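Local coordinates for protein 5,10-methylenetetrahydromethanopterin reductase (Methanopyrus kandleri, PDB 1EZW) that catalyses the reversible, coenzyme F420-dependent reduction of methylenetetrahydromethanopterin to methyl-tetrahydromethanopterin in methanogenesis from carbon dioxide, at residues A[23-37]-A[52-65]. Numbering follows the deposited sequence.
Sequences IKVAEDNGFEYAWIC and AAVITSKIKLGPGI. With MG (magnesium ion), chain B.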
loop_
_atom_site.group_PDB
_atom_site.type_symbol
_atom_site.label_atom_id
_atom_site.label_comp_id
_atom_site.label_asym_id
_atom_site.label_seq_id
_atom_site.Cartn_x
_atom_site.Cartn_y
_atom_site.Cartn_z
ATOM N N ILE A 23 -9.506 10.035 4.092
ATOM C CA ILE A 23 -8.341 10.912 4.303
ATOM C C ILE A 23 -7.733 11.314 2.951
ATOM O O ILE A 23 -7.320 12.473 2.774
ATOM C CB ILE A 23 -7.308 10.222 5.204
ATOM C CG1 ILE A 23 -7.896 10.100 6.622
ATOM C CG2 ILE A 23 -6.008 11.065 5.273
ATOM C CD1 ILE A 23 -7.002 9.327 7.643
ATOM N N LYS A 24 -7.684 10.381 1.987
ATOM C CA LYS A 24 -7.204 10.756 0.653
ATOM C C LYS A 24 -8.148 11.822 0.035
ATOM O O LYS A 24 -7.659 12.783 -0.557
ATOM C CB LYS A 24 -7.111 9.499 -0.247
ATOM C CG LYS A 24 -6.788 9.769 -1.735
ATOM C CD LYS A 24 -5.431 10.445 -1.870
ATOM C CE LYS A 24 -4.820 10.275 -3.293
ATOM N NZ LYS A 24 -5.512 11.020 -4.326
ATOM N N VAL A 25 -9.466 11.668 0.170
ATOM C CA VAL A 25 -10.402 12.675 -0.357
ATOM C C VAL A 25 -10.125 14.019 0.300
ATOM O O VAL A 25 -10.016 15.040 -0.403
ATOM C CB VAL A 25 -11.860 12.263 -0.208
ATOM C CG1 VAL A 25 -12.799 13.384 -0.767
ATOM C CG2 VAL A 25 -12.084 10.956 -1.033
ATOM N N ALA A 26 -9.914 14.011 1.606
ATOM C CA ALA A 26 -9.563 15.284 2.294
ATOM C C ALA A 26 -8.272 15.891 1.738
ATOM O O ALA A 26 -8.194 17.117 1.449
ATOM C CB ALA A 26 -9.438 15.062 3.815
ATOM N N GLU A 27 -7.222 15.083 1.572
ATOM C CA GLU A 27 -5.978 15.595 1.003
ATOM C C GLU A 27 -6.239 16.202 -0.384
ATOM O O GLU A 27 -5.738 17.282 -0.707
ATOM C CB GLU A 27 -4.957 14.471 0.821
ATOM C CG GLU A 27 -3.668 14.917 0.152
ATOM C CD GLU A 27 -2.674 13.762 0.077
ATOM O OE1 GLU A 27 -2.409 13.250 -1.032
ATOM O OE2 GLU A 27 -2.211 13.371 1.162
ATOM N N ASP A 28 -7.001 15.489 -1.213
ATOM C CA ASP A 28 -7.256 15.945 -2.576
ATOM C C ASP A 28 -8.015 17.276 -2.576
ATOM O O ASP A 28 -7.899 18.064 -3.539
ATOM C CB ASP A 28 -8.112 14.932 -3.348
ATOM C CG ASP A 28 -7.356 13.663 -3.725
ATOM O OD1 ASP A 28 -6.131 13.576 -3.580
ATOM O OD2 ASP A 28 -8.043 12.740 -4.182
ATOM N N ASN A 29 -8.720 17.519 -1.494
ATOM C CA ASN A 29 -9.513 18.741 -1.333
ATOM C C ASN A 29 -8.869 19.864 -0.538
ATOM O O ASN A 29 -9.553 20.839 -0.166
ATOM C CB ASN A 29 -10.873 18.372 -0.768
ATOM C CG ASN A 29 -11.787 17.836 -1.861
ATOM O OD1 ASN A 29 -12.495 18.611 -2.516
ATOM N ND2 ASN A 29 -11.725 16.507 -2.134
ATOM N N GLY A 30 -7.584 19.734 -0.281
ATOM C CA GLY A 30 -6.890 20.820 0.400
ATOM C C GLY A 30 -6.752 20.774 1.894
ATOM O O GLY A 30 -6.239 21.735 2.484
ATOM N N PHE A 31 -7.229 19.699 2.525
ATOM C CA PHE A 31 -7.023 19.582 3.980
ATOM C C PHE A 31 -5.533 19.288 4.220
ATOM O O PHE A 31 -4.905 18.525 3.473
ATOM C CB PHE A 31 -7.860 18.426 4.581
ATOM C CG PHE A 31 -9.324 18.722 4.673
ATOM C CD1 PHE A 31 -10.122 18.846 3.510
ATOM C CD2 PHE A 31 -9.922 18.840 5.933
ATOM C CE1 PHE A 31 -11.513 19.075 3.654
ATOM C CE2 PHE A 31 -11.301 19.074 6.072
ATOM C CZ PHE A 31 -12.088 19.184 4.933
ATOM N N GLU A 32 -4.953 19.874 5.274
ATOM C CA GLU A 32 -3.536 19.682 5.556
ATOM C C GLU A 32 -3.240 18.800 6.770
ATOM O O GLU A 32 -2.088 18.413 6.997
ATOM C CB GLU A 32 -2.847 21.039 5.694
ATOM C CG GLU A 32 -2.784 21.786 4.351
ATOM C CD GLU A 32 -2.198 23.184 4.484
ATOM O OE1 GLU A 32 -0.982 23.313 4.703
ATOM O OE2 GLU A 32 -2.970 24.153 4.384
ATOM N N TYR A 33 -4.262 18.505 7.555
ATOM C CA TYR A 33 -4.080 17.618 8.710
ATOM C C TYR A 33 -5.135 16.559 8.796
ATOM O O TYR A 33 -6.300 16.844 8.563
ATOM C CB TYR A 33 -4.178 18.397 10.036
ATOM C CG TYR A 33 -3.115 19.444 10.180
ATOM C CD1 TYR A 33 -3.246 20.701 9.569
ATOM C CD2 TYR A 33 -1.962 19.180 10.911
ATOM C CE1 TYR A 33 -2.245 21.668 9.693
ATOM C CE2 TYR A 33 -0.955 20.128 11.049
ATOM C CZ TYR A 33 -1.112 21.381 10.428
ATOM O OH TYR A 33 -0.089 22.300 10.514
ATOM N N ALA A 34 -4.744 15.339 9.207
ATOM C CA ALA A 34 -5.742 14.274 9.419
ATOM C C ALA A 34 -5.397 13.661 10.790
ATOM O O ALA A 34 -4.246 13.210 11.020
ATOM C CB ALA A 34 -5.651 13.176 8.292
ATOM N N TRP A 35 -6.395 13.661 11.654
ATOM C CA TRP A 35 -6.268 13.183 13.022
ATOM C C TRP A 35 -7.123 11.963 13.233
ATOM O O TRP A 35 -8.301 11.960 12.900
ATOM C CB TRP A 35 -6.751 14.261 14.002
ATOM C CG TRP A 35 -6.009 15.577 13.902
ATOM C CD1 TRP A 35 -6.410 16.731 13.244
ATOM C CD2 TRP A 35 -4.764 15.893 14.532
ATOM N NE1 TRP A 35 -5.491 17.728 13.448
ATOM C CE2 TRP A 35 -4.469 17.244 14.234
ATOM C CE3 TRP A 35 -3.865 15.161 15.329
ATOM C CZ2 TRP A 35 -3.303 17.894 14.708
ATOM C CZ3 TRP A 35 -2.703 15.814 15.803
ATOM C CH2 TRP A 35 -2.440 17.167 15.484
ATOM N N ILE A 36 -6.533 10.929 13.827
ATOM C CA ILE A 36 -7.284 9.695 14.069
ATOM C C ILE A 36 -7.286 9.449 15.571
ATOM O O ILE A 36 -6.229 9.395 16.203
ATOM C CB ILE A 36 -6.652 8.482 13.328
ATOM C CG1 ILE A 36 -6.901 8.635 11.815
ATOM C CG2 ILE A 36 -7.324 7.176 13.806
ATOM C CD1 ILE A 36 -8.421 8.578 11.495
ATOM N N CYS A 37 -8.476 9.324 16.150
ATOM C CA CYS A 37 -8.620 9.113 17.591
ATOM C C CYS A 37 -7.997 7.807 18.060
ATOM O O CYS A 37 -7.852 6.857 17.287
ATOM C CB CYS A 37 -10.094 9.129 17.950
ATOM S SG CYS A 37 -10.877 10.525 17.189
ATOM N N ALA A 52 -3.417 4.702 6.023
ATOM C CA ALA A 52 -3.669 6.012 5.393
ATOM C C ALA A 52 -2.389 6.591 4.812
ATOM O O ALA A 52 -2.434 7.273 3.744
ATOM C CB ALA A 52 -4.280 7.004 6.445
ATOM N N ALA A 53 -1.261 6.367 5.482
ATOM C CA ALA A 53 0.028 6.879 4.993
ATOM C C ALA A 53 0.370 6.312 3.616
ATOM O O ALA A 53 0.946 6.998 2.769
ATOM C CB ALA A 53 1.163 6.550 5.963
ATOM N N VAL A 54 0.023 5.057 3.403
ATOM C CA VAL A 54 0.287 4.360 2.145
ATOM C C VAL A 54 -0.572 4.901 0.974
ATOM O O VAL A 54 -0.114 4.948 -0.188
ATOM C CB VAL A 54 0.013 2.842 2.423
ATOM C CG1 VAL A 54 -0.225 2.048 1.182
ATOM C CG2 VAL A 54 1.224 2.298 3.206
ATOM N N ILE A 55 -1.780 5.343 1.321
ATOM C CA ILE A 55 -2.782 5.836 0.378
ATOM C C ILE A 55 -2.814 7.346 0.161
ATOM O O ILE A 55 -3.660 7.867 -0.550
ATOM C CB ILE A 55 -4.180 5.376 0.883
ATOM C CG1 ILE A 55 -4.202 3.848 0.981
ATOM C CG2 ILE A 55 -5.267 5.868 -0.021
ATOM C CD1 ILE A 55 -3.947 3.158 -0.310
ATOM N N THR A 56 -1.878 8.053 0.783
ATOM C CA THR A 56 -1.830 9.517 0.691
ATOM C C THR A 56 -0.395 9.945 0.510
ATOM O O THR A 56 0.491 9.126 0.686
ATOM C CB THR A 56 -2.375 10.215 1.974
ATOM O OG1 THR A 56 -1.633 9.765 3.122
ATOM C CG2 THR A 56 -3.850 9.891 2.211
ATOM N N SER A 57 -0.171 11.208 0.176
ATOM C CA SER A 57 1.186 11.729 -0.019
ATOM C C SER A 57 1.539 13.084 0.541
ATOM O O SER A 57 2.712 13.464 0.548
ATOM C CB SER A 57 1.529 11.735 -1.510
ATOM O OG SER A 57 1.727 10.360 -1.891
ATOM N N LYS A 58 0.541 13.856 0.938
ATOM C CA LYS A 58 0.797 15.238 1.390
ATOM C C LYS A 58 0.215 15.587 2.744
ATOM O O LYS A 58 0.794 16.380 3.519
ATOM C CB LYS A 58 0.158 16.223 0.374
ATOM C CG LYS A 58 0.516 16.046 -1.101
ATOM C CD LYS A 58 -0.348 17.062 -1.952
ATOM C CE LYS A 58 -0.042 17.018 -3.460
ATOM N NZ LYS A 58 -0.888 17.905 -4.338
ATOM N N ILE A 59 -0.956 15.034 3.045
ATOM C CA ILE A 59 -1.604 15.418 4.289
ATOM C C ILE A 59 -0.811 14.943 5.516
ATOM O O ILE A 59 -0.223 13.856 5.498
ATOM C CB ILE A 59 -3.061 14.884 4.300
ATOM C CG1 ILE A 59 -3.879 15.579 5.378
ATOM C CG2 ILE A 59 -3.065 13.370 4.489
ATOM C CD1 ILE A 59 -5.408 15.278 5.194
ATOM N N LYS A 60 -0.774 15.777 6.559
ATOM C CA LYS A 60 -0.095 15.364 7.800
ATOM C C LYS A 60 -1.035 14.416 8.523
ATOM O O LYS A 60 -2.268 14.548 8.466
ATOM C CB LYS A 60 0.300 16.587 8.614
ATOM C CG LYS A 60 1.358 17.388 7.837
ATOM C CD LYS A 60 1.791 18.700 8.535
ATOM C CE LYS A 60 1.101 19.904 7.957
ATOM N NZ LYS A 60 1.862 21.147 8.381
ATOM N N LEU A 61 -0.419 13.419 9.178
ATOM C CA LEU A 61 -1.094 12.266 9.825
ATOM C C LEU A 61 -0.693 12.009 11.268
ATOM O O LEU A 61 0.494 11.966 11.551
ATOM C CB LEU A 61 -0.700 10.941 9.074
ATOM C CG LEU A 61 -1.378 10.061 8.014
ATOM C CD1 LEU A 61 -2.590 10.727 7.412
ATOM C CD2 LEU A 61 -0.343 9.699 6.925
ATOM N N GLY A 62 -1.642 11.839 12.178
ATOM C CA GLY A 62 -1.200 11.427 13.507
ATOM C C GLY A 62 -2.342 11.159 14.419
ATOM O O GLY A 62 -3.536 11.426 14.111
ATOM N N PRO A 63 -2.012 10.634 15.608
ATOM C CA PRO A 63 -3.039 10.341 16.584
ATOM C C PRO A 63 -3.631 11.642 17.124
ATOM O O PRO A 63 -2.882 12.555 17.452
ATOM C CB PRO A 63 -2.278 9.529 17.643
ATOM C CG PRO A 63 -0.890 10.076 17.576
ATOM C CD PRO A 63 -0.663 10.254 16.084
ATOM N N GLY A 64 -4.961 11.702 17.213
ATOM C CA GLY A 64 -5.639 12.890 17.731
ATOM C C GLY A 64 -6.829 12.424 18.543
ATOM O O GLY A 64 -7.960 12.401 18.035
ATOM N N ILE A 65 -6.633 12.106 19.821
ATOM C CA ILE A 65 -5.354 12.247 20.512
ATOM C C ILE A 65 -5.004 10.999 21.292
ATOM O O ILE A 65 -5.877 10.228 21.649
ATOM C CB ILE A 65 -5.416 13.368 21.543
ATOM C CG1 ILE A 65 -6.649 13.167 22.403
ATOM C CG2 ILE A 65 -5.477 14.725 20.857
ATOM C CD1 ILE A 65 -6.763 14.208 23.576
HETATM MG MG MG B . 2.372 8.272 -0.251
HETATM O O HOH W 1 -0.131 18.820 4.605
HETATM O O HOH W 2 0.286 22.602 6.906
HETATM O O HOH W 3 2.961 6.359 1.080
HETATM O O HOH W 4 0.839 6.889 -1.482
#
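Over one face of the Y33 ring lies the aliphatic end of K60, its CE 4.0 Å from the ring centroid in a CH-pi contact. The two side chains run alongside each other, and K60 bends at chi3 (-100°), which brings NZ to the ring hydroxyl as a hydrogen-bond donor. W35 is met at its edge, where P63 O approaches CE3 at 3.5 Å. Y33, W35, K60 and P63 belong to a beta-alpha-beta unit of the TIM barrel, in which strands 33-36 and 60-63 lie parallel, their axes 20° apart, and the intervening helix 45-54 makes the crossover. Around W35, Y174 and Y229 add edge-to-face rings and Q321 accepts from its NE1. Backbone bonds alternate along the pair from K60 N to E32 O through to G64 N to I36 O.

On the side of the sheet facing the helices, I59 packs between the sheet and helix 16-28. With CG1 anti to its backbone N (chi1 -164°), CD1 reaches A34 CB at 3.8 Å and also touches F31 CB, while its CG2 meets I23 CG2 at 3.8 Å, the two side chains crossing at about a right angle.

The turn before strand 60-63 illustrates how one carboxylate can organise a loop. E27, extended from helix 16-28, lets OE2 accept from S57 N on its syn lone pair, and from K58 N (2.8 Å) and I59 N above the carboxylate plane. A glutamine in its place would probably weaken this grip, its neutral amide being a poorer acceptor for three converging N-H groups. Just before this turn, T56 OG1 donates to A52 O, and T56 O binds a magnesium ion at 2.3 Å, an ion also held by T56 O of the second subunit.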